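Local coordinates for ABC transporter substrate-binding protein (Bradyrhizobium japonicum, PDB 4I1D) that probably captures small solutes in the periplasm for an ABC importer, possibly polyamines, and holds D-malate in this crystal structure, at residues A[105-110]-A[201-206]; A[111-116]-A[218-223]. All blocks are in the same frame, centred on the assembly; numbering follows the deposited sequence.

Contacts 1 and 2 are neighbours in one mixed sheet, with centres about 11 Å apart. Both use strand 100-112. In contact 1 it pairs with strand 201-205; in contact 2 its end pairs with the start of strand 219-235. The segments alternate along the chain: 105-110, 111-116, 201-206, 218-223. Strand 201-205, helix 206-214 and strand 219-235 form a beta-alpha-beta crossover, with strand 100-112 lying between its two strands and antiparallel to both. The contacts meet where Val-108 CG2 packs on Phe-221 CD2 at 3.5 Å. Contact 1 is buried and reaches the D-malate pocket. Contact 2 lies at the surface, farther from the centre of the chain.

Contact 1: A[105-110]-A[201-206]; sequences YSSVLA and MEMAWN. With MLT (D-malate), chain U.
Tyr-105 turns the edge of its ring toward the face of Trp-205. The pair is an offset edge-to-face contact, with planes at 77° and Tyr-105 CD1 3.9 Å from Trp-205 CD1. Tyr-105 CG sits between its backbone N and carbonyl carbon (chi1 60°), which sends the side chain alongside that of Trp-205, pointing the same way. Next, Ser-106 is held at both backbone ends by Asn-206. Ser-106 N gives a bond to Asn-206 OD1 at 3.0 Å, and Ser-106 O receives Asn-206 N at 2.9 Å. The other amide atom, Asn-206 ND2, bonds Asp-266. Ser-107 OG lies 3.4 Å from Trp-205 CD1, but its hydrogen-bond partner is Gln-229. Ser-107 CB also meets SE of Met-203, a selenomethionine, at 3.8 Å. Val-108 and Ala-204 exchange two backbone bonds; Val-108 N to Ala-204 O is 2.8 Å and nearly straight. Val-108 CG2 packs 3.9 Å from Asn-206 CA. Leu-109 follows opposite Met-203, and both side chains reach Trp-124 of helix 124-128. Ala-110 closes the pairing with two bonds to Glu-202, on the face covered by helix 187-196. Trp-205 is the N-cap residue of helix 206-214. Its CZ3 lies 3.7 Å from C3 of D-malate, which Arg-208 also binds. This antiparallel strand pair thus leads into the ligand pocket of a periplasmic solute-binding protein.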
ATOM      1  N   TYR A 105     -11.303  41.225   4.412  1.00 44.64           N
ATOM      2  CA  TYR A 105     -11.314  40.869   2.995  1.00 42.08           C
ATOM      3  C   TYR A 105     -12.600  40.145   2.657  1.00 47.43           C
ATOM      4  O   TYR A 105     -13.298  39.674   3.552  1.00 45.53           O
ATOM      5  CB  TYR A 105     -10.127  39.975   2.648  1.00 40.96           C
ATOM      6  CG  TYR A 105     -10.063  38.654   3.393  1.00 47.28           C
ATOM      7  CD1 TYR A 105     -10.415  37.459   2.776  1.00 48.14           C
ATOM      8  CD2 TYR A 105      -9.628  38.599   4.703  1.00 42.93           C
ATOM      9  CE1 TYR A 105     -10.327  36.240   3.454  1.00 45.95           C
ATOM     10  CE2 TYR A 105      -9.547  37.394   5.388  1.00 44.06           C
ATOM     11  CZ  TYR A 105      -9.891  36.221   4.761  1.00 43.51           C
ATOM     12  OH  TYR A 105      -9.794  35.038   5.460  1.00 45.45           O
ATOM     13  N   SER A 106     -12.903  40.038   1.367  1.00 51.81           N
ATOM     14  CA  SER A 106     -14.124  39.367   0.935  1.00 51.98           C
ATOM     15  C   SER A 106     -13.859  38.261  -0.073  1.00 47.82           C
ATOM     16  O   SER A 106     -12.948  38.364  -0.899  1.00 41.08           O
ATOM     17  CB  SER A 106     -15.101  40.373   0.331  1.00 51.60           C
ATOM     18  OG  SER A 106     -15.417  41.394   1.259  1.00 55.13           O
ATOM     19  N   SER A 107     -14.662  37.202   0.012  1.00 40.79           N
ATOM     20  CA  SER A 107     -14.784  36.251  -1.082  1.00 40.76           C
ATOM     21  C   SER A 107     -15.939  36.757  -1.926  1.00 45.60           C
ATOM     22  O   SER A 107     -17.027  36.948  -1.415  1.00 50.37           O
ATOM     23  CB  SER A 107     -15.088  34.847  -0.560  1.00 43.40           C
ATOM     24  OG  SER A 107     -13.979  34.329   0.160  1.00 50.87           O
ATOM     25  N   VAL A 108     -15.697  36.996  -3.209  1.00 45.34           N
ATOM     26  CA  VAL A 108     -16.705  37.622  -4.061  1.00 36.40           C
ATOM     27  C   VAL A 108     -16.961  36.857  -5.360  1.00 46.43           C
ATOM     28  O   VAL A 108     -16.134  36.056  -5.810  1.00 50.17           O
ATOM     29  CB  VAL A 108     -16.335  39.098  -4.404  1.00 49.16           C
ATOM     30  CG1 VAL A 108     -16.387  39.977  -3.157  1.00 45.15           C
ATOM     31  CG2 VAL A 108     -14.957  39.172  -5.059  1.00 40.95           C
ATOM     32  N   LEU A 109     -18.127  37.102  -5.945  1.00 43.25           N
ATOM     33  CA  LEU A 109     -18.418  36.680  -7.300  1.00 42.81           C
ATOM     34  C   LEU A 109     -17.619  37.563  -8.269  1.00 47.10           C
ATOM     35  O   LEU A 109     -17.898  38.758  -8.421  1.00 49.57           O
ATOM     36  CB  LEU A 109     -19.925  36.806  -7.567  1.00 47.25           C
ATOM     37  CG  LEU A 109     -20.456  36.460  -8.965  1.00 56.56           C
ATOM     38  CD1 LEU A 109     -19.909  35.134  -9.429  1.00 56.43           C
ATOM     39  CD2 LEU A 109     -21.998  36.453  -9.018  1.00 63.35           C
ATOM     40  N   ALA A 110     -16.606  36.973  -8.896  1.00 44.60           N
ATOM     41  CA  ALA A 110     -15.818  37.648  -9.923  1.00 41.95           C
ATOM     42  C   ALA A 110     -16.237  37.103 -11.275  1.00 45.57           C
ATOM     43  O   ALA A 110     -16.720  35.966 -11.378  1.00 48.86           O
ATOM     44  CB  ALA A 110     -14.302  37.426  -9.697  1.00 39.28           C
HETATM   45  N   MSE A 201     -16.489  33.095 -14.775  1.00 46.28           N
HETATM   46  CA  MSE A 201     -16.924  33.561 -13.474  1.00 46.83           C
HETATM   47  C   MSE A 201     -16.436  32.611 -12.384  1.00 49.53           C
HETATM   48  O   MSE A 201     -16.244  31.409 -12.618  1.00 44.35           O
HETATM   49  CB  MSE A 201     -18.451  33.689 -13.440  1.00 44.74           C
HETATM   50  CG  MSE A 201     -19.180  32.420 -13.060  1.00 47.46           C
HETATM   51 SE   MSE A 201     -21.113  32.581 -13.382  0.60 57.35          SE
HETATM   52  CE  MSE A 201     -21.044  32.631 -15.335  1.00 41.56           C
ATOM     53  N   GLU A 202     -16.227  33.153 -11.192  1.00 45.28           N
ATOM     54  CA  GLU A 202     -15.733  32.343 -10.090  1.00 47.98           C
ATOM     55  C   GLU A 202     -15.905  33.081  -8.776  1.00 50.64           C
ATOM     56  O   GLU A 202     -16.133  34.297  -8.754  1.00 50.08           O
ATOM     57  CB  GLU A 202     -14.250  32.009 -10.293  1.00 47.03           C
ATOM     58  CG  GLU A 202     -13.308  33.174  -9.982  1.00 52.70           C
ATOM     59  CD  GLU A 202     -11.833  32.829 -10.159  1.00 56.56           C
ATOM     60  OE1 GLU A 202     -11.477  31.624 -10.155  1.00 50.04           O
ATOM     61  OE2 GLU A 202     -11.026  33.773 -10.310  1.00 59.09           O
HETATM   62  N   MSE A 203     -15.811  32.337  -7.680  1.00 40.52           N
HETATM   63  CA  MSE A 203     -15.593  32.962  -6.395  1.00 46.68           C
HETATM   64  C   MSE A 203     -14.105  33.201  -6.297  1.00 43.59           C
HETATM   65  O   MSE A 203     -13.314  32.384  -6.762  1.00 53.17           O
HETATM   66  CB  MSE A 203     -16.027  32.081  -5.233  1.00 45.04           C
HETATM   67  CG  MSE A 203     -15.683  32.727  -3.900  1.00 51.18           C
HETATM   68 SE   MSE A 203     -16.137  31.660  -2.333  0.64 54.63          SE
HETATM   69  CE  MSE A 203     -18.001  31.374  -2.724  1.00 35.82           C
ATOM     70  N   ALA A 204     -13.730  34.321  -5.697  1.00 41.00           N
ATOM     71  CA  ALA A 204     -12.330  34.684  -5.533  1.00 39.57           C
ATOM     72  C   ALA A 204     -12.213  35.760  -4.457  1.00 44.96           C
ATOM     73  O   ALA A 204     -13.167  36.490  -4.180  1.00 50.61           O
ATOM     74  CB  ALA A 204     -11.759  35.204  -6.878  1.00 39.72           C
ATOM     75  N   TRP A 205     -11.037  35.857  -3.852  1.00 44.92           N
ATOM     76  CA  TRP A 205     -10.766  36.915  -2.902  1.00 38.44           C
ATOM     77  C   TRP A 205     -10.681  38.253  -3.634  1.00 43.74           C
ATOM     78  O   TRP A 205     -10.031  38.364  -4.679  1.00 49.27           O
ATOM     79  CB  TRP A 205      -9.487  36.588  -2.120  1.00 40.67           C
ATOM     80  CG  TRP A 205      -9.657  35.354  -1.222  1.00 45.31           C
ATOM     81  CD1 TRP A 205     -10.666  35.133  -0.325  1.00 42.92           C
ATOM     82  CD2 TRP A 205      -8.793  34.210  -1.136  1.00 45.86           C
ATOM     83  NE1 TRP A 205     -10.488  33.925   0.308  1.00 42.36           N
ATOM     84  CE2 TRP A 205      -9.348  33.337  -0.169  1.00 47.23           C
ATOM     85  CE3 TRP A 205      -7.601  33.842  -1.772  1.00 41.56           C
ATOM     86  CZ2 TRP A 205      -8.761  32.118   0.166  1.00 44.17           C
ATOM     87  CZ3 TRP A 205      -7.015  32.628  -1.437  1.00 42.10           C
ATOM     88  CH2 TRP A 205      -7.597  31.781  -0.479  1.00 47.68           C
ATOM     89  N   ASN A 206     -11.343  39.272  -3.097  1.00 41.64           N
ATOM     90  CA  ASN A 206     -11.480  40.522  -3.831  1.00 47.08           C
ATOM     91  C   ASN A 206     -10.122  41.129  -4.196  1.00 50.66           C
ATOM     92  O   ASN A 206      -9.983  41.770  -5.234  1.00 48.11           O
ATOM     93  CB  ASN A 206     -12.326  41.523  -3.054  1.00 45.16           C
ATOM     94  CG  ASN A 206     -11.587  42.098  -1.866  1.00 47.85           C
ATOM     95  OD1 ASN A 206     -11.494  41.464  -0.821  1.00 51.58           O
ATOM     96  ND2 ASN A 206     -11.044  43.299  -2.029  1.00 47.34           N
TER
HETATM   97  C1  MLT U 417      -3.207  30.570  -1.000  1.00 88.64           C
HETATM   98  O1  MLT U 417      -2.154  30.184  -0.447  1.00 94.54           O
HETATM   99  O2  MLT U 417      -4.257  29.909  -0.822  1.00 89.46           O
HETATM  100  C2  MLT U 417      -3.219  31.815  -1.845  1.00 76.95           C
HETATM  101  O3  MLT U 417      -2.025  32.012  -2.585  1.00 68.40           O
HETATM  102  C3  MLT U 417      -3.409  33.007  -0.930  1.00 85.01           C
HETATM  103  C4  MLT U 417      -3.172  34.241  -1.758  1.00 95.43           C
HETATM  104  O4  MLT U 417      -2.019  34.712  -1.852  1.00101.03           O
HETATM  105  O5  MLT U 417      -4.115  34.801  -2.366  1.00 92.84           O

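Contact 2: A[111-116]-A[218-223]; sequences YSQKTF and KVSFTY. With SO4 (sulfate ion), chain K; ACT (acetate ion), chain R.
Tyr-111 and Ser-220 form a hydrogen-bonded antiparallel pair, where the end of strand 100-112 meets the start of strand 219-235. The end-to-end directions of 111-114 and 218-222 are 147° apart, so the two run roughly antiparallel. Tyr-111 N to Ser-220 O is 3.0 Å, and Ser-220 N bonds back to Tyr-111 O. Ser-112 and Val-219 make the next, non-hydrogen-bonded pair. One further bond, from Gln-113 N to Lys-218 O at 2.7 Å, carries the pairing past the end of the strand. The chain then turns away in an ST motif. Ser-112 OG accepts Thr-115 N at 3.1 Å, in a fairly straight bond (162°), and Lys-114 N more weakly. Phe-116 N adds a backbone bond to Ser-112 O. Thr-115 OG1 bonds Asp-200, which ties this turn to the residue just before strand 201-205.

The Tyr-111 ring lies along the partner strand. A chi1 of 62° tucks CG over its own backbone and brings the ring to Ser-220 O, which sits over one face, offset toward the rim. The same oxygen therefore holds the Tyr-111 N-H and lies over its ring. At the far end, Tyr-111 OH is 3.8 Å from Ser-220 CB. The extended Gln-113 chain runs beside the backbone of 218-220, and its NE2 touches Ser-220 CB at 3.3 Å. Lys-114 and Lys-218 meet through their aliphatic parts, with Lys-114 CE 4.2 Å from Lys-218 CG. Their like-charged NZ atoms stay apart. Thr-222 OG1 bonds Asn-224 N and lies near a sulfate, probably from the crystallisation liquor. On the face that carries Ser-112 and Val-219, Ser-112 OG donates to atom O of a bound acetate at 3.2 Å.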
ATOM      1  N   TYR A 111     -16.060  37.913 -12.311  1.00 42.57           N
ATOM      2  CA  TYR A 111     -16.569  37.564 -13.622  1.00 48.70           C
ATOM      3  C   TYR A 111     -15.825  38.330 -14.713  1.00 47.61           C
ATOM      4  O   TYR A 111     -15.321  39.418 -14.478  1.00 47.66           O
ATOM      5  CB  TYR A 111     -18.070  37.858 -13.694  1.00 46.34           C
ATOM      6  CG  TYR A 111     -18.399  39.323 -13.508  1.00 52.76           C
ATOM      7  CD1 TYR A 111     -18.718  39.833 -12.253  1.00 59.82           C
ATOM      8  CD2 TYR A 111     -18.375  40.201 -14.584  1.00 56.54           C
ATOM      9  CE1 TYR A 111     -19.014  41.180 -12.073  1.00 55.90           C
ATOM     10  CE2 TYR A 111     -18.661  41.552 -14.418  1.00 61.95           C
ATOM     11  CZ  TYR A 111     -18.974  42.035 -13.159  1.00 63.27           C
ATOM     12  OH  TYR A 111     -19.256  43.374 -12.992  1.00 67.86           O
ATOM     13  N   SER A 112     -15.770  37.741 -15.904  1.00 52.33           N
ATOM     14  CA  SER A 112     -15.148  38.353 -17.069  1.00 52.23           C
ATOM     15  C   SER A 112     -16.056  39.394 -17.741  1.00 56.90           C
ATOM     16  O   SER A 112     -17.234  39.131 -18.022  1.00 58.04           O
ATOM     17  CB  SER A 112     -14.786  37.263 -18.079  1.00 55.94           C
ATOM     18  OG  SER A 112     -14.603  37.800 -19.377  1.00 57.55           O
ATOM     19  N   GLN A 113     -15.503  40.570 -18.009  1.00 55.96           N
ATOM     20  CA  GLN A 113     -16.251  41.610 -18.715  1.00 59.61           C
ATOM     21  C   GLN A 113     -16.327  41.346 -20.207  1.00 57.01           C
ATOM     22  O   GLN A 113     -17.195  41.894 -20.881  1.00 66.38           O
ATOM     23  CB  GLN A 113     -15.655  42.996 -18.469  1.00 58.29           C
ATOM     24  CG  GLN A 113     -15.880  43.528 -17.065  1.00 66.60           C
ATOM     25  CD  GLN A 113     -14.913  44.649 -16.725  1.00 72.05           C
ATOM     26  OE1 GLN A 113     -13.917  44.860 -17.428  1.00 65.17           O
ATOM     27  NE2 GLN A 113     -15.206  45.379 -15.652  1.00 70.66           N
ATOM     28  N   LYS A 114     -15.422  40.520 -20.727  1.00 55.20           N
ATOM     29  CA  LYS A 114     -15.499  40.124 -22.127  1.00 61.36           C
ATOM     30  C   LYS A 114     -16.717  39.221 -22.321  1.00 60.95           C
ATOM     31  O   LYS A 114     -17.455  39.348 -23.298  1.00 68.42           O
ATOM     32  CB  LYS A 114     -14.219  39.423 -22.588  1.00 66.84           C
ATOM     33  CG  LYS A 114     -13.138  40.379 -23.097  1.00 86.98           C
ATOM     34  CD  LYS A 114     -11.854  39.641 -23.497  1.00 98.45           C
ATOM     35  CE  LYS A 114     -10.692  40.616 -23.745  1.00103.27           C
ATOM     36  NZ  LYS A 114      -9.371  39.946 -24.003  1.00 96.83           N
ATOM     37  N   THR A 115     -16.945  38.330 -21.364  1.00 53.84           N
ATOM     38  CA  THR A 115     -18.090  37.437 -21.424  1.00 53.07           C
ATOM     39  C   THR A 115     -19.371  38.165 -21.044  1.00 55.10           C
ATOM     40  O   THR A 115     -20.415  37.918 -21.625  1.00 56.68           O
ATOM     41  CB  THR A 115     -17.920  36.216 -20.498  1.00 54.48           C
ATOM     42  OG1 THR A 115     -16.622  35.635 -20.699  1.00 53.16           O
ATOM     43  CG2 THR A 115     -18.997  35.178 -20.800  1.00 45.07           C
ATOM     44  N   PHE A 116     -19.294  39.061 -20.064  1.00 56.44           N
ATOM     45  CA  PHE A 116     -20.488  39.785 -19.622  1.00 53.96           C
ATOM     46  C   PHE A 116     -20.287  41.289 -19.708  1.00 60.49           C
ATOM     47  O   PHE A 116     -20.031  41.961 -18.699  1.00 58.57           O
ATOM     48  CB  PHE A 116     -20.882  39.377 -18.208  1.00 56.01           C
ATOM     49  CG  PHE A 116     -21.057  37.897 -18.039  1.00 60.43           C
ATOM     50  CD1 PHE A 116     -22.199  37.265 -18.503  1.00 58.19           C
ATOM     51  CD2 PHE A 116     -20.076  37.136 -17.417  1.00 54.01           C
ATOM     52  CE1 PHE A 116     -22.362  35.899 -18.350  1.00 57.98           C
ATOM     53  CE2 PHE A 116     -20.233  35.771 -17.251  1.00 49.65           C
ATOM     54  CZ  PHE A 116     -21.373  35.151 -17.722  1.00 58.93           C
ATOM     55  N   LYS A 218      -9.719  42.188 -18.411  1.00 59.60           N
ATOM     56  CA  LYS A 218     -11.088  42.678 -18.499  1.00 60.02           C
ATOM     57  C   LYS A 218     -11.993  41.874 -17.574  1.00 46.92           C
ATOM     58  O   LYS A 218     -12.805  41.077 -18.028  1.00 52.85           O
ATOM     59  CB  LYS A 218     -11.596  42.632 -19.940  1.00 73.28           C
ATOM     60  CG  LYS A 218     -10.898  43.612 -20.865  1.00 81.41           C
ATOM     61  CD  LYS A 218     -10.719  44.953 -20.181  1.00 92.45           C
ATOM     62  CE  LYS A 218     -10.231  46.025 -21.154  1.00105.26           C
ATOM     63  NZ  LYS A 218      -8.868  45.761 -21.700  1.00107.49           N
ATOM     64  N   VAL A 219     -11.829  42.075 -16.273  1.00 53.32           N
ATOM     65  CA  VAL A 219     -12.621  41.355 -15.286  1.00 55.71           C
ATOM     66  C   VAL A 219     -13.041  42.289 -14.162  1.00 55.02           C
ATOM     67  O   VAL A 219     -12.489  43.376 -14.010  1.00 52.24           O
ATOM     68  CB  VAL A 219     -11.840  40.168 -14.691  1.00 54.41           C
ATOM     69  CG1 VAL A 219     -11.225  39.328 -15.800  1.00 48.39           C
ATOM     70  CG2 VAL A 219     -10.770  40.665 -13.732  1.00 52.53           C
ATOM     71  N   SER A 220     -14.022  41.862 -13.375  1.00 52.20           N
ATOM     72  CA  SER A 220     -14.503  42.681 -12.273  1.00 50.05           C
ATOM     73  C   SER A 220     -15.215  41.792 -11.266  1.00 51.79           C
ATOM     74  O   SER A 220     -15.143  40.562 -11.349  1.00 52.52           O
ATOM     75  CB  SER A 220     -15.459  43.763 -12.789  1.00 57.92           C
ATOM     76  OG  SER A 220     -15.865  44.628 -11.743  1.00 62.20           O
ATOM     77  N   PHE A 221     -15.904  42.412 -10.317  1.00 49.71           N
ATOM     78  CA  PHE A 221     -16.612  41.664  -9.287  1.00 48.90           C
ATOM     79  C   PHE A 221     -17.644  42.539  -8.611  1.00 52.72           C
ATOM     80  O   PHE A 221     -17.652  43.756  -8.783  1.00 52.40           O
ATOM     81  CB  PHE A 221     -15.638  41.094  -8.244  1.00 43.20           C
ATOM     82  CG  PHE A 221     -15.115  42.114  -7.264  1.00 52.25           C
ATOM     83  CD1 PHE A 221     -13.937  42.802  -7.519  1.00 59.93           C
ATOM     84  CD2 PHE A 221     -15.790  42.370  -6.079  1.00 52.32           C
ATOM     85  CE1 PHE A 221     -13.442  43.738  -6.608  1.00 59.74           C
ATOM     86  CE2 PHE A 221     -15.306  43.304  -5.164  1.00 55.21           C
ATOM     87  CZ  PHE A 221     -14.128  43.988  -5.429  1.00 58.23           C
ATOM     88  N   THR A 222     -18.518  41.908  -7.840  1.00 56.16           N
ATOM     89  CA  THR A 222     -19.508  42.636  -7.061  1.00 57.71           C
ATOM     90  C   THR A 222     -19.339  42.277  -5.599  1.00 55.81           C
ATOM     91  O   THR A 222     -18.900  41.172  -5.275  1.00 51.68           O
ATOM     92  CB  THR A 222     -20.945  42.276  -7.487  1.00 58.44           C
ATOM     93  OG1 THR A 222     -21.875  42.993  -6.665  1.00 57.23           O
ATOM     94  CG2 THR A 222     -21.189  40.785  -7.315  1.00 52.65           C
ATOM     95  N   TYR A 223     -19.672  43.207  -4.712  1.00 56.29           N
ATOM     96  CA  TYR A 223     -19.696  42.886  -3.291  1.00 52.19           C
ATOM     97  C   TYR A 223     -21.049  42.266  -2.921  1.00 50.85           C
ATOM     98  O   TYR A 223     -21.212  41.687  -1.842  1.00 48.47           O
ATOM     99  CB  TYR A 223     -19.395  44.114  -2.427  1.00 53.11           C
ATOM    100  CG  TYR A 223     -17.911  44.429  -2.277  1.00 51.91           C
ATOM    101  CD1 TYR A 223     -17.053  43.551  -1.612  1.00 44.93           C
ATOM    102  CD2 TYR A 223     -17.380  45.611  -2.778  1.00 56.22           C
ATOM    103  CE1 TYR A 223     -15.702  43.828  -1.473  1.00 48.69           C
ATOM    104  CE2 TYR A 223     -16.025  45.908  -2.637  1.00 54.22           C
ATOM    105  CZ  TYR A 223     -15.195  45.017  -1.985  1.00 53.55           C
ATOM    106  OH  TYR A 223     -13.861  45.322  -1.849  1.00 56.26           O
TER
HETATM  107  S   SO4 K 407     -23.133  45.980  -7.545  1.00123.04           S
HETATM  108  O1  SO4 K 407     -23.399  47.319  -8.063  1.00126.34           O
HETATM  109  O2  SO4 K 407     -21.886  45.988  -6.771  1.00121.93           O
HETATM  110  O3  SO4 K 407     -24.256  45.555  -6.702  1.00113.48           O
HETATM  111  O4  SO4 K 407     -22.983  45.078  -8.682  1.00122.19           O
HETATM  112  C   ACT R 414     -10.280  37.622 -20.319  1.00100.91           C
HETATM  113  O   ACT R 414     -11.462  37.435 -19.938  1.00101.26           O
HETATM  114  OXT ACT R 414      -9.604  38.445 -19.650  1.00 95.94           O
HETATM  115  CH3 ACT R 414      -9.713  36.898 -21.511  1.00 93.86           C